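Local coordinates for acyl-CoA synthetase (AMP-forming)/AMP-acid ligase II-like protein (PDB 4GS5), which probably activates a medium-chain fatty acid with ATP for ligation to coenzyme A, as a member of the AMP-forming acyl-CoA synthetase family, at residues Met31-Leu35 / Gly36-Glu40; Ala63-Ala66 / Ala67-Gly70; Gly92-Met95 / Leu96-Gly99. All blocks are in the same frame, centred on the assembly; numbering follows the deposited sequence.

Contact 1 of 3, residues Met31-Leu35 / Gly36-Glu40; sequences MEKWL and GGARE. With EDO (1,2-ethanediol), chain U.
The indole of Trp34, whose backbone carbonyl receives the Gly37 N-H across this contact, meets the ring of Phe41 with the two planes about 25° apart. It also makes a cation-pi contact with Arg59, and its NE1 gives a weak hydrogen bond to Glu101 OE2. The carbonyl group of Glu40 is a second flat element: Lys33 NZ arrives in its plane, on a lone pair, 3.2 Å from Glu40 O. Having CG opposite the backbone N (chi1 -172°) and a straight chain beyond it, Lys33 runs alongside the loop that follows the helix, as far as Glu40. The ammonium group also donates to O1 of a bound ethanediol, with NZ 2.9 Å from O1. The methyl of Ala38 rests against the shaft of this lysine, its CB 3.5 Å from Lys33 CE. At the root of the loop Gly36 N bonds Glu32 O at 3.0 Å. Gly37 N reaches Trp34 O at 3.1 Å from above the carbonyl plane, off the lone pairs, and adds a weak bond to Lys33 O. The positive phi of Gly37 and the bonds back into the last turn mark a Schellman motif, which ends helix 22-36 and turns the chain toward strand 40-46.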
HETATM    1  N   MSE A  31      17.110  21.026  -4.535  1.00 42.16           N
HETATM    2  CA  MSE A  31      18.009  20.700  -5.641  1.00 50.86           C
HETATM    3  C   MSE A  31      19.404  21.293  -5.460  1.00 56.42           C
HETATM    4  O   MSE A  31      20.416  20.607  -5.665  1.00 45.35           O
HETATM    5  CB  MSE A  31      17.403  21.131  -6.970  1.00 50.75           C
HETATM    6  CG  MSE A  31      16.169  20.330  -7.314  1.00 48.13           C
HETATM    7 SE   MSE A  31      15.226  21.063  -8.826  0.57 48.67          SE
HETATM    8  CE  MSE A  31      16.349  20.335 -10.247  1.00 45.91           C
ATOM      9  N   GLU A  32      19.454  22.565  -5.067  1.00 54.86           N
ATOM     10  CA  GLU A  32      20.732  23.203  -4.809  1.00 56.64           C
ATOM     11  C   GLU A  32      21.498  22.374  -3.785  1.00 56.95           C
ATOM     12  O   GLU A  32      22.685  22.108  -3.960  1.00 50.48           O
ATOM     13  CB  GLU A  32      20.524  24.634  -4.324  1.00 63.43           C
ATOM     14  CG  GLU A  32      20.129  25.596  -5.441  1.00 72.64           C
ATOM     15  CD  GLU A  32      21.321  26.051  -6.288  1.00 82.20           C
ATOM     16  OE1 GLU A  32      22.058  26.963  -5.835  1.00 88.27           O
ATOM     17  OE2 GLU A  32      21.517  25.504  -7.401  1.00 79.88           O
ATOM     18  N   LYS A  33      20.815  21.934  -2.730  1.00 55.96           N
ATOM     19  CA  LYS A  33      21.478  21.134  -1.703  1.00 54.95           C
ATOM     20  C   LYS A  33      21.945  19.771  -2.239  1.00 51.53           C
ATOM     21  O   LYS A  33      23.064  19.329  -1.944  1.00 51.80           O
ATOM     22  CB  LYS A  33      20.594  20.959  -0.457  1.00 53.02           C
ATOM     23  CG  LYS A  33      21.341  20.298   0.698  1.00 54.52           C
ATOM     24  CD  LYS A  33      20.484  20.072   1.939  1.00 58.78           C
ATOM     25  CE  LYS A  33      21.311  19.347   3.007  1.00 62.15           C
ATOM     26  NZ  LYS A  33      20.532  18.939   4.210  1.00 60.89           N
ATOM     27  N   TRP A  34      21.099  19.110  -3.027  1.00 45.95           N
ATOM     28  CA  TRP A  34      21.489  17.837  -3.623  1.00 46.87           C
ATOM     29  C   TRP A  34      22.777  17.982  -4.439  1.00 49.45           C
ATOM     30  O   TRP A  34      23.750  17.251  -4.223  1.00 49.70           O
ATOM     31  CB  TRP A  34      20.376  17.269  -4.505  1.00 44.69           C
ATOM     32  CG  TRP A  34      20.741  15.943  -5.107  1.00 44.03           C
ATOM     33  CD1 TRP A  34      21.311  15.722  -6.324  1.00 44.79           C
ATOM     34  CD2 TRP A  34      20.571  14.658  -4.505  1.00 43.07           C
ATOM     35  NE1 TRP A  34      21.507  14.379  -6.520  1.00 41.76           N
ATOM     36  CE2 TRP A  34      21.061  13.704  -5.418  1.00 45.10           C
ATOM     37  CE3 TRP A  34      20.051  14.222  -3.281  1.00 43.55           C
ATOM     38  CZ2 TRP A  34      21.041  12.332  -5.147  1.00 43.62           C
ATOM     39  CZ3 TRP A  34      20.034  12.862  -3.014  1.00 43.16           C
ATOM     40  CH2 TRP A  34      20.519  11.933  -3.944  1.00 39.49           C
ATOM     41  N   LEU A  35      22.770  18.929  -5.374  1.00 48.61           N
ATOM     42  CA  LEU A  35      23.918  19.178  -6.245  1.00 52.20           C
ATOM     43  C   LEU A  35      25.181  19.542  -5.463  1.00 54.73           C
ATOM     44  O   LEU A  35      26.295  19.209  -5.877  1.00 57.96           O
ATOM     45  CB  LEU A  35      23.587  20.273  -7.268  1.00 51.95           C
ATOM     46  CG  LEU A  35      22.379  19.966  -8.167  1.00 55.63           C
ATOM     47  CD1 LEU A  35      22.062  21.142  -9.079  1.00 59.89           C
ATOM     48  CD2 LEU A  35      22.609  18.695  -8.987  1.00 55.57           C
ATOM     49  N   GLY A  36      25.005  20.220  -4.331  1.00 51.77           N
ATOM     50  CA  GLY A  36      26.120  20.641  -3.501  1.00 53.70           C
ATOM     51  C   GLY A  36      26.899  19.497  -2.872  1.00 56.27           C
ATOM     52  O   GLY A  36      28.049  19.674  -2.475  1.00 57.66           O
ATOM     53  N   GLY A  37      26.272  18.328  -2.752  1.00 53.12           N
ATOM     54  CA  GLY A  37      26.973  17.139  -2.289  1.00 55.19           C
ATOM     55  C   GLY A  37      26.588  16.622  -0.911  1.00 57.60           C
ATOM     56  O   GLY A  37      27.175  15.646  -0.430  1.00 56.30           O
ATOM     57  N   ALA A  38      25.603  17.261  -0.280  1.00 56.56           N
ATOM     58  CA  ALA A  38      25.158  16.874   1.059  1.00 51.20           C
ATOM     59  C   ALA A  38      25.059  15.365   1.201  1.00 49.83           C
ATOM     60  O   ALA A  38      24.575  14.680   0.294  1.00 49.45           O
ATOM     61  CB  ALA A  38      23.826  17.503   1.367  1.00 49.56           C
ATOM     62  N   ARG A  39      25.509  14.842   2.337  1.00 49.60           N
ATOM     63  CA  ARG A  39      25.454  13.397   2.553  1.00 55.34           C
ATOM     64  C   ARG A  39      24.136  12.954   3.195  1.00 49.97           C
ATOM     65  O   ARG A  39      23.826  11.765   3.229  1.00 48.66           O
ATOM     66  CB  ARG A  39      26.653  12.915   3.376  1.00 63.18           C
ATOM     67  CG  ARG A  39      27.929  12.719   2.556  1.00 72.14           C
ATOM     68  CD  ARG A  39      29.082  12.223   3.434  1.00 80.79           C
ATOM     69  NE  ARG A  39      28.715  11.005   4.155  1.00 84.12           N
ATOM     70  CZ  ARG A  39      28.990   9.773   3.737  1.00 86.75           C
ATOM     71  NH1 ARG A  39      29.656   9.581   2.602  1.00 86.94           N
ATOM     72  NH2 ARG A  39      28.602   8.729   4.459  1.00 85.98           N
ATOM     73  N   GLU A  40      23.370  13.904   3.722  1.00 47.97           N
ATOM     74  CA  GLU A  40      22.054  13.563   4.263  1.00 48.25           C
ATOM     75  C   GLU A  40      21.056  14.718   4.195  1.00 42.98           C
ATOM     76  O   GLU A  40      21.433  15.866   3.966  1.00 44.30           O
ATOM     77  CB  GLU A  40      22.146  12.952   5.670  1.00 48.31           C
ATOM     78  CG  GLU A  40      22.549  13.880   6.802  1.00 52.26           C
ATOM     79  CD  GLU A  40      22.327  13.236   8.170  1.00 54.18           C
ATOM     80  OE1 GLU A  40      22.957  12.191   8.442  1.00 57.99           O
ATOM     81  OE2 GLU A  40      21.514  13.758   8.968  1.00 51.96           O
TER
HETATM   82  C1  EDO U 420      17.175  18.887   3.101  1.00 45.82           C
HETATM   83  O1  EDO U 420      17.691  18.821   4.444  1.00 46.41           O
HETATM   84  C2  EDO U 420      16.239  20.081   2.978  1.00 39.05           C
HETATM   85  O2  EDO U 420      16.241  20.584   1.649  1.00 25.56           O

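Contact 2 of 3, residues Ala63-Ala66 / Ala67-Gly70. With EDO (1,2-ethanediol), chain X.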
ATOM      1  N   ALA A  63      19.725   8.113  -3.776  1.00 38.62           N
ATOM      2  CA  ALA A  63      20.340   7.766  -5.050  1.00 37.59           C
ATOM      3  C   ALA A  63      19.997   6.328  -5.468  1.00 37.13           C
ATOM      4  O   ALA A  63      19.760   6.053  -6.641  1.00 38.59           O
ATOM      5  CB  ALA A  63      21.866   7.965  -4.993  1.00 38.63           C
ATOM      6  N   ALA A  64      20.001   5.417  -4.503  1.00 35.06           N
ATOM      7  CA  ALA A  64      19.683   4.022  -4.762  1.00 37.95           C
ATOM      8  C   ALA A  64      18.241   3.899  -5.228  1.00 32.64           C
ATOM      9  O   ALA A  64      17.947   3.190  -6.183  1.00 30.45           O
ATOM     10  CB  ALA A  64      19.908   3.185  -3.516  1.00 40.15           C
ATOM     11  N   SER A  65      17.351   4.627  -4.562  1.00 34.47           N
ATOM     12  CA  SER A  65      15.926   4.602  -4.865  1.00 33.10           C
ATOM     13  C   SER A  65      15.627   5.119  -6.278  1.00 31.75           C
ATOM     14  O   SER A  65      14.911   4.476  -7.049  1.00 30.73           O
ATOM     15  CB  SER A  65      15.169   5.407  -3.807  1.00 34.89           C
ATOM     16  OG  SER A  65      13.790   5.399  -4.045  1.00 35.84           O
ATOM     17  N   ALA A  66      16.175   6.287  -6.600  1.00 27.62           N
ATOM     18  CA  ALA A  66      16.116   6.843  -7.948  1.00 28.18           C
ATOM     19  C   ALA A  66      16.634   5.875  -9.003  1.00 27.91           C
ATOM     20  O   ALA A  66      15.989   5.686 -10.029  1.00 29.45           O
ATOM     21  CB  ALA A  66      16.923   8.152  -8.022  1.00 27.41           C
ATOM     22  N   ALA A  67      17.818   5.303  -8.786  1.00 27.15           N
ATOM     23  CA  ALA A  67      18.355   4.330  -9.744  1.00 31.14           C
ATOM     24  C   ALA A  67      17.418   3.139 -10.032  1.00 32.24           C
ATOM     25  O   ALA A  67      17.334   2.683 -11.175  1.00 30.30           O
ATOM     26  CB  ALA A  67      19.753   3.837  -9.329  1.00 32.89           C
HETATM   27  N   MSE A  68      16.709   2.654  -9.014  1.00 34.16           N
HETATM   28  CA  MSE A  68      15.804   1.512  -9.182  1.00 32.11           C
HETATM   29  C   MSE A  68      14.662   1.870 -10.103  1.00 30.83           C
HETATM   30  O   MSE A  68      14.275   1.095 -10.978  1.00 26.75           O
HETATM   31  CB  MSE A  68      15.200   1.092  -7.845  1.00 32.01           C
HETATM   32  CG  MSE A  68      16.177   0.463  -6.879  1.00 38.07           C
HETATM   33 SE   MSE A  68      15.187  -0.237  -5.366  0.45 40.13          SE
HETATM   34  CE  MSE A  68      14.102   1.321  -4.957  1.00 50.61           C
ATOM     35  N   THR A  69      14.119   3.058  -9.879  1.00 29.93           N
ATOM     36  CA  THR A  69      12.970   3.539 -10.620  1.00 33.15           C
ATOM     37  C   THR A  69      13.340   3.670 -12.083  1.00 33.15           C
ATOM     38  O   THR A  69      12.594   3.222 -12.959  1.00 32.35           O
ATOM     39  CB  THR A  69      12.490   4.908 -10.066  1.00 35.59           C
ATOM     40  OG1 THR A  69      12.191   4.767  -8.673  1.00 36.36           O
ATOM     41  CG2 THR A  69      11.237   5.391 -10.800  1.00 34.43           C
ATOM     42  N   GLY A  70      14.500   4.273 -12.333  1.00 30.24           N
ATOM     43  CA  GLY A  70      14.993   4.497 -13.680  1.00 33.80           C
ATOM     44  C   GLY A  70      15.168   3.206 -14.460  1.00 33.45           C
ATOM     45  O   GLY A  70      14.823   3.131 -15.639  1.00 31.73           O
TER
HETATM   46  C1  EDO X 423      19.471  -0.902 -10.154  1.00 54.42           C
HETATM   47  O1  EDO X 423      19.379   0.127 -11.141  1.00 57.32           O
HETATM   48  C2  EDO X 423      18.929  -0.353  -8.843  1.00 53.13           C
HETATM   49  O2  EDO X 423      19.010  -1.346  -7.810  1.00 53.82           O
HETATM   50  O   HOH W   1      12.623   6.212  -6.300  1.00 36.20           O
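Ala63-Gly70 is regular alpha helix, in which each carbonyl from Ala63 to Ala66 accepts the N-H four residues on: Ala67 N lies 3.0 Å from Ala63 O, and Gly70 N approaches Ala66 O almost in line with its C=O, at 3.1 Å. Ser65 and Thr69, one turn apart, are joined through a water. That water donates to Ser65 OG at 2.7 Å and is hydrogen-bonded to Thr69 OG1 at 2.8 Å. Ser65 holds OG opposite its own backbone N (chi1 -179°), whereas Thr69 keeps OG1 beside its N (chi1 -57°), and these two settings present both hydroxyls to the one water. Thr69 OG1 is also hydrogen-bonded to His187 NE2, which ties the threonine to strand 187-192. Helix 59-72 directly follows strand 52-58; in the ATP-dependent AMP-binding family the phosphate-binding loop, rich in glycine, serine and threonine, lies just upstream, and here it is probably the segment between strands 40-46 and 52-58. Selenomethionine Met68 lays CG 3.3 Å from Ala64 O, then bends at chi3 (-49°), which brings CE to 3.8 Å from Ser65 CA. An ethanediol, probably from the crystallisation liquor, lies against Met68, its C2 3.5 Å from Met68 CG, and gives a weak bond from O1 to Ala67 O. Met68 also touches Leu205, while Ser65, Ala66 and Thr69 face helix 90-102 through Met94, Val97 and Arg98.

Contact 3 of 3, residues Gly92-Met95 / Leu96-Gly99; sequences GLMM and LVRG
Leu93 O is gripped by two N-H groups: Val97 N, 3.1 Å from Leu93 O and nearly in line with the carbonyl, and Leu96 N, whose bond is bent and weak. One residue on, Arg98 N bonds Met94 O at 3.0 Å. The extended Arg98 side chain passes along the preceding turn, its CG lying beside its own backbone N (chi1 -69°) and only 3.3 Å from Met94 O. Two selenomethionines then frame the guanidinium. Met94 covers one face, CB standing over the centre of the group, 4.2 Å from Arg98 CZ. Its chain bends at chi2 (-67°) to cross the arginine at about a right angle, with CE 3.8 Å from Arg98 NE. Met95 comes to the edge instead, its SE in the guanidinium plane and 3.4 Å from Arg98 NH1. On a different side of the helix Leu93 CD2 meets Leu96 CD1 at 3.8 Å, a purely apolar touch. All of this is buried: helix 90-102 links strands 80-83 and 105-109 in a beta-alpha-beta unit, sending Leu96 and Val97 against helix 22-36, Met94, Val97 and Arg98 against helix 59-72, and Met95 against strand 126-129.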
ATOM      1  N   GLY A  92       7.031  14.089  -3.421  1.00 45.54           N
ATOM      2  CA  GLY A  92       7.394  15.058  -4.435  1.00 42.59           C
ATOM      3  C   GLY A  92       8.892  15.210  -4.569  1.00 40.67           C
ATOM      4  O   GLY A  92       9.414  15.266  -5.678  1.00 42.34           O
ATOM      5  N   LEU A  93       9.595  15.306  -3.444  1.00 38.86           N
ATOM      6  CA  LEU A  93      11.049  15.423  -3.488  1.00 39.90           C
ATOM      7  C   LEU A  93      11.705  14.248  -4.237  1.00 38.09           C
ATOM      8  O   LEU A  93      12.704  14.435  -4.918  1.00 37.25           O
ATOM      9  CB  LEU A  93      11.626  15.591  -2.080  1.00 42.38           C
ATOM     10  CG  LEU A  93      11.145  16.887  -1.409  1.00 40.28           C
ATOM     11  CD1 LEU A  93      11.767  17.056  -0.035  1.00 51.27           C
ATOM     12  CD2 LEU A  93      11.491  18.068  -2.301  1.00 44.49           C
HETATM   13  N   MSE A  94      11.140  13.045  -4.144  1.00 37.47           N
HETATM   14  CA  MSE A  94      11.725  11.923  -4.888  1.00 35.55           C
HETATM   15  C   MSE A  94      11.685  12.139  -6.408  1.00 31.48           C
HETATM   16  O   MSE A  94      12.552  11.654  -7.138  1.00 29.14           O
HETATM   17  CB  MSE A  94      11.112  10.572  -4.494  1.00 37.02           C
HETATM   18  CG  MSE A  94      11.737   9.962  -3.236  1.00 46.05           C
HETATM   19 SE   MSE A  94      13.625   9.414  -3.433  0.52 55.94          SE
HETATM   20  CE  MSE A  94      13.661   9.032  -5.329  1.00 43.51           C
HETATM   21  N   MSE A  95      10.695  12.875  -6.896  1.00 31.07           N
HETATM   22  CA  MSE A  95      10.649  13.157  -8.330  1.00 31.14           C
HETATM   23  C   MSE A  95      11.843  14.024  -8.738  1.00 35.81           C
HETATM   24  O   MSE A  95      12.382  13.876  -9.853  1.00 29.97           O
HETATM   25  CB  MSE A  95       9.332  13.838  -8.709  1.00 29.58           C
HETATM   26  CG  MSE A  95       8.125  12.917  -8.649  1.00 28.12           C
HETATM   27 SE   MSE A  95       8.272  11.482  -9.950  0.47 27.96          SE
HETATM   28  CE  MSE A  95       8.188  12.532 -11.580  1.00 31.53           C
ATOM     29  N   LEU A  96      12.263  14.918  -7.835  1.00 33.16           N
ATOM     30  CA  LEU A  96      13.415  15.793  -8.098  1.00 33.81           C
ATOM     31  C   LEU A  96      14.720  15.011  -8.119  1.00 35.45           C
ATOM     32  O   LEU A  96      15.571  15.226  -8.981  1.00 36.26           O
ATOM     33  CB  LEU A  96      13.512  16.898  -7.043  1.00 40.73           C
ATOM     34  CG  LEU A  96      12.256  17.753  -6.852  1.00 38.05           C
ATOM     35  CD1 LEU A  96      12.529  18.836  -5.822  1.00 42.50           C
ATOM     36  CD2 LEU A  96      11.830  18.359  -8.179  1.00 34.32           C
ATOM     37  N   VAL A  97      14.873  14.112  -7.150  1.00 36.08           N
ATOM     38  CA  VAL A  97      16.044  13.246  -7.064  1.00 35.95           C
ATOM     39  C   VAL A  97      16.190  12.393  -8.312  1.00 33.13           C
ATOM     40  O   VAL A  97      17.271  12.340  -8.911  1.00 34.54           O
ATOM     41  CB  VAL A  97      15.978  12.324  -5.822  1.00 37.62           C
ATOM     42  CG1 VAL A  97      17.090  11.274  -5.876  1.00 32.45           C
ATOM     43  CG2 VAL A  97      16.077  13.158  -4.544  1.00 41.40           C
ATOM     44  N   ARG A  98      15.104  11.723  -8.708  1.00 34.26           N
ATOM     45  CA  ARG A  98      15.107  10.943  -9.953  1.00 31.55           C
ATOM     46  C   ARG A  98      15.499  11.840 -11.121  1.00 31.08           C
ATOM     47  O   ARG A  98      16.363  11.496 -11.923  1.00 35.23           O
ATOM     48  CB  ARG A  98      13.731  10.320 -10.213  1.00 29.44           C
ATOM     49  CG  ARG A  98      13.357   9.218  -9.234  1.00 30.19           C
ATOM     50  CD  ARG A  98      11.848   8.962  -9.244  1.00 34.13           C
ATOM     51  NE  ARG A  98      11.451   8.025  -8.197  1.00 34.31           N
ATOM     52  CZ  ARG A  98      10.235   7.966  -7.666  1.00 35.67           C
ATOM     53  NH1 ARG A  98       9.283   8.790  -8.081  1.00 43.94           N
ATOM     54  NH2 ARG A  98       9.968   7.084  -6.722  1.00 34.39           N
ATOM     55  N   GLY A  99      14.863  13.002 -11.200  1.00 34.40           N
ATOM     56  CA  GLY A  99      15.178  13.975 -12.231  1.00 37.31           C
ATOM     57  C   GLY A  99      16.650  14.337 -12.323  1.00 39.57           C
ATOM     58  O   GLY A  99      17.198  14.449 -13.421  1.00 39.34           O
TER

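The contacts come in chain order at the C-terminal end of helix 22-36 with its following loop, then within helices 59-72 and 90-102, all on the same side of the molecule's centre. Contacts 2 and 3 are nearest, about 10 Å between centres; contact 1 lies about 13 Å from contact 3 and about 16 Å from contact 2. Helix 90-102 touches both others: Val97 CG1 is 4.0 Å from Trp34 CH2 and 3.8 Å from Ala66 CB. Trp34 CH2 also reaches Ala63 N at 3.9 Å, closing the triangle. Burial deepens from the surface turn of contact 1 to the wholly buried contact 3, so the three helices together make one packed cluster in the N-terminal region.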